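Local coordinates for POU domain, class 6, transcription factor 1 (Homo sapiens, PDB 3D1N), which acts as a sequence-specific transcription factor, probably preferring a variant octamer motif, and here is bound as its POU domain to a corticotrophin-releasing hormone gene promoter, at residues 4-9 with 59-64. The protein carries 2 engineered substitutions. Numbering follows the deposited sequence.
Sequences EEIREF and KLKPVL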
loop_
_atom_site.group_PDB
_atom_site.type_symbol
_atom_site.label_atom_id
_atom_site.label_comp_id
_atom_site.label_asym_id
_atom_site.label_seq_id
_atom_site.Cartn_x
_atom_site.Cartn_y
_atom_site.Cartn_z
ATOM N N GLU K 4 24.631 5.105 16.617
ATOM C CA GLU K 4 24.533 4.664 15.228
ATOM C C GLU K 4 24.668 3.152 15.175
ATOM O O GLU K 4 24.068 2.491 14.328
ATOM C CB GLU K 4 25.599 5.331 14.359
ATOM C CG GLU K 4 25.432 6.833 14.235
ATOM C CD GLU K 4 25.487 7.528 15.581
ATOM O OE1 GLU K 4 24.512 8.225 15.935
ATOM O OE2 GLU K 4 26.498 7.358 16.297
ATOM N N GLU K 5 25.457 2.617 16.101
ATOM C CA GLU K 5 25.602 1.177 16.270
ATOM C C GLU K 5 24.253 0.484 16.418
ATOM O O GLU K 5 24.114 -0.695 16.095
ATOM C CB GLU K 5 26.468 0.877 17.492
ATOM C CG GLU K 5 27.903 0.504 17.169
ATOM C CD GLU K 5 28.134 -0.994 17.224
ATOM O OE1 GLU K 5 28.993 -1.494 16.463
ATOM O OE2 GLU K 5 27.456 -1.669 18.031
ATOM N N ILE K 6 23.262 1.217 16.915
ATOM C CA ILE K 6 21.923 0.665 17.070
ATOM C C ILE K 6 20.899 1.403 16.210
ATOM O O ILE K 6 19.768 0.948 16.052
ATOM C CB ILE K 6 21.474 0.643 18.549
ATOM C CG1 ILE K 6 21.497 2.050 19.149
ATOM C CG2 ILE K 6 22.361 -0.285 19.358
ATOM C CD1 ILE K 6 21.205 2.080 20.642
ATOM N N ARG K 7 21.298 2.536 15.645
ATOM C CA ARG K 7 20.415 3.288 14.761
ATOM C C ARG K 7 20.464 2.719 13.347
ATOM O O ARG K 7 19.504 2.831 12.579
ATOM C CB ARG K 7 20.793 4.769 14.751
ATOM C CG ARG K 7 20.035 5.592 13.724
ATOM C CD ARG K 7 20.376 7.067 13.841
ATOM N NE ARG K 7 19.733 7.695 14.995
ATOM C CZ ARG K 7 20.259 7.744 16.217
ATOM N NH1 ARG K 7 21.446 7.196 16.458
ATOM N NH2 ARG K 7 19.596 8.342 17.201
ATOM N N GLU K 8 21.589 2.100 13.007
ATOM C CA GLU K 8 21.744 1.531 11.684
ATOM C C GLU K 8 21.280 0.084 11.675
ATOM O O GLU K 8 20.794 -0.404 10.655
ATOM C CB GLU K 8 23.188 1.645 11.198
ATOM C CG GLU K 8 23.323 1.567 9.685
ATOM C CD GLU K 8 22.553 2.670 8.970
ATOM O OE1 GLU K 8 22.170 2.466 7.796
ATOM O OE2 GLU K 8 22.328 3.737 9.582
ATOM N N PHE K 9 21.431 -0.599 12.808
ATOM C CA PHE K 9 20.879 -1.942 12.952
ATOM C C PHE K 9 19.373 -1.815 12.940
ATOM O O PHE K 9 18.661 -2.747 12.574
ATOM C CB PHE K 9 21.323 -2.595 14.250
ATOM C CG PHE K 9 20.735 -3.966 14.479
ATOM C CD1 PHE K 9 21.421 -5.103 14.096
ATOM C CD2 PHE K 9 19.508 -4.121 15.101
ATOM C CE1 PHE K 9 20.889 -6.361 14.315
ATOM C CE2 PHE K 9 18.972 -5.386 15.321
ATOM C CZ PHE K 9 19.668 -6.505 14.928
ATOM N N LYS K 59 19.567 -3.260 24.939
ATOM C CA LYS K 59 19.249 -4.572 25.496
ATOM C C LYS K 59 18.683 -5.505 24.432
ATOM O O LYS K 59 19.071 -6.668 24.349
ATOM C CB LYS K 59 18.269 -4.450 26.669
ATOM N N LEU K 60 17.770 -4.989 23.615
ATOM C CA LEU K 60 17.088 -5.803 22.617
ATOM C C LEU K 60 18.009 -6.125 21.444
ATOM O O LEU K 60 18.081 -7.270 20.985
ATOM C CB LEU K 60 15.830 -5.084 22.118
ATOM N N LYS K 61 18.723 -5.102 20.985
ATOM C CA LYS K 61 19.566 -5.172 19.789
ATOM C C LYS K 61 20.312 -6.501 19.617
ATOM O O LYS K 61 20.329 -7.064 18.526
ATOM C CB LYS K 61 20.539 -3.985 19.777
ATOM C CG LYS K 61 21.043 -3.555 18.411
ATOM C CD LYS K 61 22.368 -4.214 18.075
ATOM C CE LYS K 61 23.146 -3.392 17.057
ATOM N NZ LYS K 61 24.473 -3.990 16.732
ATOM N N PRO K 62 20.930 -7.004 20.698
ATOM C CA PRO K 62 21.663 -8.277 20.671
ATOM C C PRO K 62 20.796 -9.481 20.321
ATOM O O PRO K 62 21.090 -10.187 19.353
ATOM C CB PRO K 62 22.170 -8.416 22.110
ATOM C CG PRO K 62 22.243 -7.016 22.625
ATOM C CD PRO K 62 21.098 -6.299 21.983
ATOM N N VAL K 63 19.752 -9.721 21.108
ATOM C CA VAL K 63 18.887 -10.878 20.890
ATOM C C VAL K 63 18.241 -10.833 19.502
ATOM O O VAL K 63 17.824 -11.858 18.957
ATOM C CB VAL K 63 17.817 -11.014 22.008
ATOM C CG1 VAL K 63 17.080 -9.694 22.227
ATOM C CG2 VAL K 63 16.846 -12.155 21.701
ATOM N N LEU K 64 18.173 -9.638 18.924
ATOM C CA LEU K 64 17.691 -9.501 17.561
ATOM C C LEU K 64 18.629 -10.191 16.585
ATOM O O LEU K 64 18.247 -11.169 15.948
ATOM C CB LEU K 64 17.503 -8.035 17.193
ATOM C CG LEU K 64 16.176 -7.522 17.752
ATOM C CD1 LEU K 64 15.732 -6.269 17.029
ATOM C CD2 LEU K 64 15.108 -8.613 17.643
#
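F9 and K61 both carry CG anti to the backbone N (chi1 178° and -155°), and this sends the ring of one and the alkyl chain of the other across the gap between their helices to meet. K61 illustrates how a lysine can serve an apolar interface with its methylenes and a charged partner with its end. Bent at chi2, the K61 chain passes obliquely over one face of the F9 ring, with CD 4.1 Å from the ring centroid in a CH-pi contact. I6 CG2 packs 3.7 Å from K61 CG. The ammonium travels on toward E5: K61 NZ lies 4.0 Å from E5 OE2, a long salt bridge, and has a second, long and weak ion pair with E65. At the far end of the ring, F9 CZ lies 3.5 Å from L64 CB, and L64 CD1 sits at the edge. F47 of helix 41-49 also touches F9 and L64. With an alanine at F9, the K61 methylenes would probably lose the ring face they lie on, and a gap would be likely to open beside L64. With segment axes 10.7 Å apart and inclined at 52°, the contact joins helix 4-18 to helix 54-73 in the four-helix POU-specific domain, whose fold contains a helix-turn-helix.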